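Local coordinates for SWD1-like protein (Myceliophthora thermophila, PDB 6E29) that probably serves, through its WD-repeat beta-propeller domain, as a scaffold subunit of the COMPASS histone H3K4 methyltransferase complex, at residues N275-S280 with V286-Y291; E295-E300 with G304-M309. One frame throughout, in Å; residues are numbered along the deposited sequence. Where two conformers were deposited one is given.

Interaction 1: N275-S280 with V286-Y291; sequences NHVAFS and VAASTY
With Ser289 OG turned between its own backbone N and carbonyl carbon (chi1 54°), and Asn275 CG swung anti to the backbone N (chi1 -156°), two side chains join the backbone in closing one end of this antiparallel hairpin, the inner pair of strands of a WD-repeat propeller blade. The hydroxyl takes the N-H of His276 in a rather bent bond, His276 N to Ser289 OG 3.1 Å, and also bonds Gly318 O on strand 317-322 of the next blade. Beside it, Asn275 N reaches Ser289 O at 2.7 Å, nearly straight at hydrogen but from above the carbonyl plane. In the conformer of Tyr291 given here, the Asn275 amide stacks over one face of its ring, the planes 26° apart, with Asn275 CG 3.4 Å from Tyr291 CE2, and Asn275 CA adds a CH-pi contact to the same ring. Further along, Ala278 and Ala287 form a hydrogen-bonded pair, Ala287 N to Ala278 O measuring 2.9 Å. Val277, Phe279, Val286 and Ala288 share one face of the sheet, and the first three pack on Leu231 of the adjacent blade. There Val277 CG1 meets Ala288 CB, while Val286 CG2 lies 3.8 Å from Phe279 CE1.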
ATOM      1  N   ASN B 275      -5.692  -3.015  11.262  1.00 29.30           N
ATOM      2  CA  ASN B 275      -6.198  -1.987  10.382  1.00 25.62           C
ATOM      3  C   ASN B 275      -5.181  -1.701   9.266  1.00 37.05           C
ATOM      4  O   ASN B 275      -5.485  -1.859   8.080  1.00 33.67           O
ATOM      5  CB  ASN B 275      -6.492  -0.757  11.221  1.00 24.99           C
ATOM      6  CG  ASN B 275      -7.475   0.111  10.610  1.00 42.93           C
ATOM      7  OD1 ASN B 275      -7.686   0.053   9.401  1.00 61.27           O
ATOM      8  ND2 ASN B 275      -8.068   0.970  11.408  1.00 48.65           N
ATOM      9  N   HIS B 276      -3.961  -1.310   9.640  1.00 26.76           N
ATOM     10  CA  HIS B 276      -2.883  -1.076   8.696  0.51 24.60           C
ATOM     11  C   HIS B 276      -1.602  -1.662   9.272  1.00 19.75           C
ATOM     12  O   HIS B 276      -1.481  -1.855  10.481  1.00 22.53           O
ATOM     13  CB  HIS B 276      -2.757   0.436   8.391  0.51 26.04           C
ATOM     14  CG  HIS B 276      -3.801   0.917   7.437  0.51 20.36           C
ATOM     15  ND1 HIS B 276      -4.960   1.553   7.828  0.51 28.43           N
ATOM     16  CD2 HIS B 276      -3.908   0.738   6.098  0.51 20.85           C
ATOM     17  CE1 HIS B 276      -5.713   1.791   6.765  0.51 23.06           C
ATOM     18  NE2 HIS B 276      -5.106   1.293   5.705  0.51 26.68           N
ATOM     19  N   VAL B 277      -0.637  -1.940   8.392  1.00 18.69           N
ATOM     20  CA  VAL B 277       0.622  -2.536   8.808  1.00 20.85           C
ATOM     21  C   VAL B 277       1.746  -1.821   8.082  1.00 27.03           C
ATOM     22  O   VAL B 277       1.528  -1.203   7.036  1.00 22.35           O
ATOM     23  CB  VAL B 277       0.705  -4.030   8.482  1.00 21.77           C
ATOM     24  CG1 VAL B 277      -0.425  -4.766   9.333  1.00 19.67           C
ATOM     25  CG2 VAL B 277       0.494  -4.264   6.930  1.00 20.51           C
ATOM     26  N   ALA B 278       2.961  -1.960   8.634  1.00 19.39           N
ATOM     27  CA  ALA B 278       4.153  -1.313   8.077  1.00 21.00           C
ATOM     28  C   ALA B 278       5.440  -2.013   8.515  1.00 21.49           C
ATOM     29  O   ALA B 278       5.559  -2.473   9.649  1.00 19.74           O
ATOM     30  CB  ALA B 278       4.207   0.167   8.475  1.00 23.55           C
ATOM     31  N   PHE B 279       6.427  -2.024   7.615  1.00 21.82           N
ATOM     32  CA  PHE B 279       7.781  -2.465   7.884  1.00 16.80           C
ATOM     33  C   PHE B 279       8.596  -1.297   8.392  1.00 18.42           C
ATOM     34  O   PHE B 279       8.546  -0.215   7.794  1.00 23.05           O
ATOM     35  CB  PHE B 279       8.483  -2.893   6.597  1.00 17.48           C
ATOM     36  CG  PHE B 279       8.243  -4.357   6.155  1.00 19.18           C
ATOM     37  CD1 PHE B 279       8.405  -5.403   7.020  1.00 22.83           C
ATOM     38  CD2 PHE B 279       7.980  -4.620   4.807  1.00 24.41           C
ATOM     39  CE1 PHE B 279       8.244  -6.749   6.599  1.00 19.37           C
ATOM     40  CE2 PHE B 279       7.789  -5.963   4.343  1.00 23.51           C
ATOM     41  CZ  PHE B 279       7.946  -7.031   5.252  1.00 26.82           C
ATOM     42  N   SER B 280       9.509  -1.575   9.324  1.00 21.74           N
ATOM     43  CA  SER B 280      10.470  -0.557   9.739  1.00 19.12           C
ATOM     44  C   SER B 280      11.548  -0.398   8.659  1.00 17.47           C
ATOM     45  O   SER B 280      11.609  -1.160   7.685  1.00 23.02           O
ATOM     46  CB  SER B 280      11.088  -0.907  11.098  1.00 21.96           C
ATOM     47  OG  SER B 280      11.955  -2.051  11.004  1.00 21.32           O
ATOM     48  N   VAL B 286       7.776  -5.337  12.252  1.00 22.68           N
ATOM     49  CA  VAL B 286       6.456  -5.139  11.649  1.00 22.00           C
ATOM     50  C   VAL B 286       5.579  -4.459  12.704  1.00 20.66           C
ATOM     51  O   VAL B 286       5.476  -4.955  13.823  1.00 24.58           O
ATOM     52  CB  VAL B 286       5.826  -6.489  11.219  1.00 21.47           C
ATOM     53  CG1 VAL B 286       4.379  -6.279  10.772  1.00 21.08           C
ATOM     54  CG2 VAL B 286       6.669  -7.134  10.053  1.00 19.37           C
ATOM     55  N   ALA B 287       4.919  -3.362  12.331  1.00 20.95           N
ATOM     56  CA  ALA B 287       3.965  -2.696  13.215  1.00 24.42           C
ATOM     57  C   ALA B 287       2.569  -2.803  12.614  1.00 21.08           C
ATOM     58  O   ALA B 287       2.414  -2.920  11.383  1.00 22.07           O
ATOM     59  CB  ALA B 287       4.309  -1.222  13.425  1.00 22.60           C
ATOM     60  N   ALA B 288       1.560  -2.758  13.480  1.00 20.87           N
ATOM     61  CA  ALA B 288       0.178  -2.705  13.019  1.00 17.90           C
ATOM     62  C   ALA B 288      -0.657  -1.874  13.983  1.00 21.92           C
ATOM     63  O   ALA B 288      -0.470  -1.955  15.204  1.00 22.34           O
ATOM     64  CB  ALA B 288      -0.429  -4.110  12.933  1.00 26.83           C
ATOM     65  N   SER B 289      -1.664  -1.210  13.443  1.00 22.55           N
ATOM     66  CA  SER B 289      -2.775  -0.657  14.212  1.00 27.24           C
ATOM     67  C   SER B 289      -3.932  -1.653  14.259  1.00 28.31           C
ATOM     68  O   SER B 289      -4.057  -2.537  13.412  1.00 30.53           O
ATOM     69  CB  SER B 289      -3.272   0.642  13.589  1.00 26.56           C
ATOM     70  OG  SER B 289      -3.577   0.413  12.212  1.00 25.13           O
ATOM     71  N   THR B 290      -4.799  -1.470  15.249  1.00 32.81           N
ATOM     72  CA  THR B 290      -5.797  -2.460  15.648  1.00 29.51           C
ATOM     73  C   THR B 290      -7.185  -1.892  15.450  1.00 33.13           C
ATOM     74  O   THR B 290      -7.478  -0.794  15.946  1.00 34.19           O
ATOM     75  CB  THR B 290      -5.595  -2.820  17.120  1.00 30.82           C
ATOM     76  OG1 THR B 290      -4.196  -2.939  17.378  1.00 43.44           O
ATOM     77  CG2 THR B 290      -6.297  -4.160  17.445  1.00 46.10           C
ATOM     78  N   TYR B 291      -8.029  -2.622  14.710  0.52 30.58           N
ATOM     79  CA  TYR B 291      -9.429  -2.248  14.556  0.52 30.35           C
ATOM     80  C   TYR B 291     -10.100  -2.192  15.910  0.52 33.60           C
ATOM     81  O   TYR B 291      -9.906  -3.082  16.741  0.52 37.66           O
ATOM     82  CB  TYR B 291     -10.186  -3.265  13.681  0.52 34.10           C
ATOM     83  CG  TYR B 291     -10.146  -2.932  12.207  0.52 46.17           C
ATOM     84  CD1 TYR B 291      -9.621  -3.830  11.277  0.52 43.42           C
ATOM     85  CD2 TYR B 291     -10.605  -1.703  11.748  0.52 54.45           C
ATOM     86  CE1 TYR B 291      -9.572  -3.515   9.930  0.52 26.82           C
ATOM     87  CE2 TYR B 291     -10.560  -1.380  10.412  0.52 38.67           C
ATOM     88  CZ  TYR B 291     -10.034  -2.276   9.520  0.52 33.96           C
ATOM     89  OH  TYR B 291     -10.012  -1.922   8.212  0.52 32.26           O
TER

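Interaction 2: E295-E300 with G304-M309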
ATOM      1  N   GLU B 295      -4.456   0.444  20.626  1.00 39.57           N
ATOM      2  CA  GLU B 295      -3.056   0.052  20.669  1.00 32.52           C
ATOM      3  C   GLU B 295      -2.420  -0.071  19.292  1.00 41.33           C
ATOM      4  O   GLU B 295      -3.072  -0.312  18.264  1.00 31.85           O
ATOM      5  CB  GLU B 295      -2.927  -1.277  21.422  1.00 42.71           C
ATOM      6  CG  GLU B 295      -3.342  -1.144  22.871  1.00 42.32           C
ATOM      7  CD  GLU B 295      -4.705  -1.754  23.176  1.00 46.23           C
ATOM      8  OE1 GLU B 295      -4.958  -2.041  24.350  1.00 50.33           O
ATOM      9  OE2 GLU B 295      -5.501  -1.970  22.241  1.00 60.99           O
ATOM     10  N   LEU B 296      -1.104   0.080  19.290  1.00 29.72           N
ATOM     11  CA  LEU B 296      -0.271  -0.335  18.170  1.00 25.13           C
ATOM     12  C   LEU B 296       0.583  -1.500  18.635  1.00 26.41           C
ATOM     13  O   LEU B 296       1.063  -1.504  19.774  1.00 29.63           O
ATOM     14  CB  LEU B 296       0.649   0.800  17.690  1.00 26.74           C
ATOM     15  CG  LEU B 296       0.006   2.096  17.200  1.00 29.44           C
ATOM     16  CD1 LEU B 296       1.126   3.069  16.872  1.00 37.61           C
ATOM     17  CD2 LEU B 296      -0.838   1.853  15.922  1.00 26.15           C
ATOM     18  N   TYR B 297       0.782  -2.484  17.760  1.00 25.09           N
ATOM     19  CA  TYR B 297       1.567  -3.658  18.096  1.00 20.94           C
ATOM     20  C   TYR B 297       2.817  -3.628  17.243  1.00 23.86           C
ATOM     21  O   TYR B 297       2.733  -3.306  16.059  1.00 24.75           O
ATOM     22  CB  TYR B 297       0.784  -4.951  17.822  1.00 24.31           C
ATOM     23  CG  TYR B 297      -0.325  -5.142  18.873  1.00 30.38           C
ATOM     24  CD1 TYR B 297      -1.481  -4.363  18.837  1.00 28.69           C
ATOM     25  CD2 TYR B 297      -0.208  -6.095  19.882  1.00 41.48           C
ATOM     26  CE1 TYR B 297      -2.485  -4.522  19.789  1.00 29.57           C
ATOM     27  CE2 TYR B 297      -1.221  -6.270  20.835  1.00 46.77           C
ATOM     28  CZ  TYR B 297      -2.349  -5.468  20.777  1.00 47.12           C
ATOM     29  OH  TYR B 297      -3.360  -5.618  21.706  1.00 42.34           O
ATOM     30  N   ILE B 298       3.958  -4.023  17.829  1.00 25.87           N
ATOM     31  CA  ILE B 298       5.216  -4.133  17.076  1.00 22.19           C
ATOM     32  C   ILE B 298       5.805  -5.524  17.315  1.00 24.08           C
ATOM     33  O   ILE B 298       6.025  -5.921  18.464  1.00 26.87           O
ATOM     34  CB  ILE B 298       6.216  -3.042  17.482  1.00 24.07           C
ATOM     35  CG1 ILE B 298       5.567  -1.643  17.340  1.00 21.90           C
ATOM     36  CG2 ILE B 298       7.454  -3.124  16.631  1.00 23.76           C
ATOM     37  CD1 ILE B 298       6.532  -0.491  17.821  1.00 27.55           C
ATOM     38  N   TRP B 299       6.012  -6.276  16.235  1.00 23.28           N
ATOM     39  CA  TRP B 299       6.698  -7.567  16.277  1.00 23.62           C
ATOM     40  C   TRP B 299       8.068  -7.459  15.603  1.00 21.43           C
ATOM     41  O   TRP B 299       8.302  -6.581  14.758  1.00 23.19           O
ATOM     42  CB  TRP B 299       5.892  -8.642  15.560  1.00 27.31           C
ATOM     43  CG  TRP B 299       4.548  -8.915  16.095  1.00 31.72           C
ATOM     44  CD1 TRP B 299       4.199  -9.912  17.000  1.00 31.12           C
ATOM     45  CD2 TRP B 299       3.320  -8.274  15.710  1.00 26.98           C
ATOM     46  NE1 TRP B 299       2.852  -9.892  17.210  1.00 27.41           N
ATOM     47  CE2 TRP B 299       2.279  -8.907  16.435  1.00 27.38           C
ATOM     48  CE3 TRP B 299       2.996  -7.231  14.817  1.00 22.85           C
ATOM     49  CZ2 TRP B 299       0.937  -8.510  16.326  1.00 30.41           C
ATOM     50  CZ3 TRP B 299       1.662  -6.847  14.689  1.00 23.42           C
ATOM     51  CH2 TRP B 299       0.643  -7.493  15.436  1.00 29.29           C
ATOM     52  N   GLU B 300       8.942  -8.409  15.912  1.00 28.61           N
ATOM     53  CA  GLU B 300      10.247  -8.461  15.267  1.00 26.90           C
ATOM     54  C   GLU B 300      10.307  -9.687  14.363  1.00 30.07           C
ATOM     55  O   GLU B 300       9.821 -10.758  14.724  1.00 31.68           O
ATOM     56  CB  GLU B 300      11.386  -8.480  16.309  1.00 30.13           C
ATOM     57  CG  GLU B 300      11.224  -9.526  17.387  1.00 42.07           C
ATOM     58  CD  GLU B 300      11.784 -10.865  16.938  1.00 44.98           C
ATOM     59  OE1 GLU B 300      12.751 -10.840  16.118  1.00 44.98           O
ATOM     60  OE2 GLU B 300      11.229 -11.907  17.364  1.00 48.56           O
ATOM     61  N   GLY B 304       9.883 -13.542  14.994  1.00 35.36           N
ATOM     62  CA  GLY B 304       8.434 -13.452  14.983  1.00 36.72           C
ATOM     63  C   GLY B 304       7.783 -13.011  16.281  1.00 37.33           C
ATOM     64  O   GLY B 304       6.548 -12.979  16.353  1.00 33.53           O
ATOM     65  N   SER B 305       8.558 -12.626  17.291  1.00 34.43           N
ATOM     66  CA  SER B 305       7.958 -12.381  18.590  1.00 35.39           C
ATOM     67  C   SER B 305       7.472 -10.929  18.725  1.00 36.67           C
ATOM     68  O   SER B 305       7.931 -10.017  18.025  1.00 30.68           O
ATOM     69  CB  SER B 305       8.956 -12.713  19.705  1.00 40.47           C
ATOM     70  OG  SER B 305       9.927 -11.683  19.800  1.00 45.52           O
ATOM     71  N   LEU B 306       6.498 -10.740  19.620  1.00 32.82           N
ATOM     72  CA  LEU B 306       5.967  -9.416  19.918  1.00 32.52           C
ATOM     73  C   LEU B 306       6.935  -8.667  20.830  1.00 32.35           C
ATOM     74  O   LEU B 306       7.330  -9.185  21.880  1.00 34.32           O
ATOM     75  CB  LEU B 306       4.584  -9.543  20.588  1.00 44.91           C
ATOM     76  CG  LEU B 306       3.867  -8.258  21.065  1.00 40.52           C
ATOM     77  CD1 LEU B 306       3.384  -7.427  19.844  1.00 34.04           C
ATOM     78  CD2 LEU B 306       2.696  -8.511  22.043  1.00 40.39           C
ATOM     79  N   VAL B 307       7.313  -7.455  20.436  1.00 31.19           N
ATOM     80  CA  VAL B 307       8.302  -6.684  21.181  1.00 28.13           C
ATOM     81  C   VAL B 307       7.689  -5.533  21.956  1.00 40.77           C
ATOM     82  O   VAL B 307       8.204  -5.179  23.027  1.00 43.59           O
ATOM     83  CB  VAL B 307       9.456  -6.171  20.289  1.00 36.72           C
ATOM     84  CG1 VAL B 307      10.354  -7.297  19.917  1.00 60.48           C
ATOM     85  CG2 VAL B 307       8.979  -5.465  19.066  1.00 38.61           C
ATOM     86  N   ARG B 308       6.597  -4.964  21.486  1.00 29.93           N
ATOM     87  CA  ARG B 308       6.068  -3.757  22.104  1.00 33.57           C
ATOM     88  C   ARG B 308       4.590  -3.646  21.803  1.00 36.27           C
ATOM     89  O   ARG B 308       4.167  -3.908  20.682  1.00 31.00           O
ATOM     90  CB  ARG B 308       6.783  -2.517  21.547  1.00 37.83           C
ATOM     91  CG  ARG B 308       6.528  -1.316  22.366  1.00 33.60           C
ATOM     92  CD  ARG B 308       7.379  -1.357  23.595  1.00 58.78           C
ATOM     93  NE  ARG B 308       7.828  -0.005  23.912  1.00 65.61           N
ATOM     94  CZ  ARG B 308       7.281   0.779  24.838  1.00 54.38           C
ATOM     95  NH1 ARG B 308       6.265   0.354  25.587  1.00 57.99           N
ATOM     96  NH2 ARG B 308       7.767   2.003  25.008  1.00 61.74           N
ATOM     97  N   MET B 309       3.813  -3.223  22.793  1.00 33.64           N
ATOM     98  CA  MET B 309       2.467  -2.734  22.530  1.00 29.55           C
ATOM     99  C   MET B 309       2.425  -1.262  22.939  1.00 44.07           C
ATOM    100  O   MET B 309       2.695  -0.932  24.099  1.00 46.39           O
ATOM    101  CB  MET B 309       1.452  -3.553  23.320  1.00 37.81           C
ATOM    102  CG  MET B 309       0.022  -3.223  23.016  1.00 48.23           C
ATOM    103  SD  MET B 309      -1.029  -4.025  24.238  1.00 70.46           S
ATOM    104  CE  MET B 309      -0.102  -5.559  24.420  1.00 61.23           C
TER
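Glu300 grips Ser305 through a single carboxylate oxygen: OE2 accepts from Ser305 N at 2.8 Å and from Ser305 OG, the two donors arriving from opposite faces of the carboxylate plane. These bonds tie together the two ends of the turn in the outer beta hairpin of a WD-repeat propeller blade, and Glu300 OE1 extends the hold to His303 N within the connecting loop. Replacing Glu300 by an alanine would probably leave Ser305 N and OG without their shared acceptor and free the serine hydroxyl to turn. The adjoining backbone bond, Glu300 N to Ser305 O, is also 2.8 Å long.

Next comes a classic beta bulge, in which Val307 and Arg308 both face Ile298. Ile298 O accepts two N-H groups in its carbonyl plane, Val307 N at 2.8 Å and Arg308 N at 3.2 Å, while Ile298 N returns a bond to Arg308 O.

Packing follows the aromatic side of the strand. Leu306 CG stands anti to its backbone N (chi1 177°), and the branch CD1 rests over the five-membered ring of Trp299, 3.8 Å from its centroid. The same methyl lies at the edge of the Tyr297 ring, in its plane, so it bridges the two aromatics; both rings also meet Trp274 edge-to-face. Met309 runs alongside Tyr297, placing CG over one ring face and its sulfur obliquely beside the ring, a Met-aromatic contact. Beyond the sulfur, the bend at chi3 (-37°) turns the terminal methyl back, leaving Met309 CE 3.8 Å from Tyr297 CE2.

How the interactions relate
Interactions 1 and 2 are successive hairpins of one four-stranded antiparallel blade, whose strands 274-279, 285-290, 296-300 and 306-310 lie side by side in chain order. Along the chain the first hairpin is complete before the second begins, and their centres are about 9 Å apart. The middle strands join them through probable hydrogen bonds, Val286 O to Trp299 N at 2.8 Å and Ala288 N to Tyr297 O at 2.9 Å. Interaction 1 lies about 12 Å from the chain centre and interaction 2 about 20 Å, a step from the buried inner part of the propeller to its more exposed outer edge. Local hairpins thus add up to a blade, illustrating how WD-repeat propellers are built.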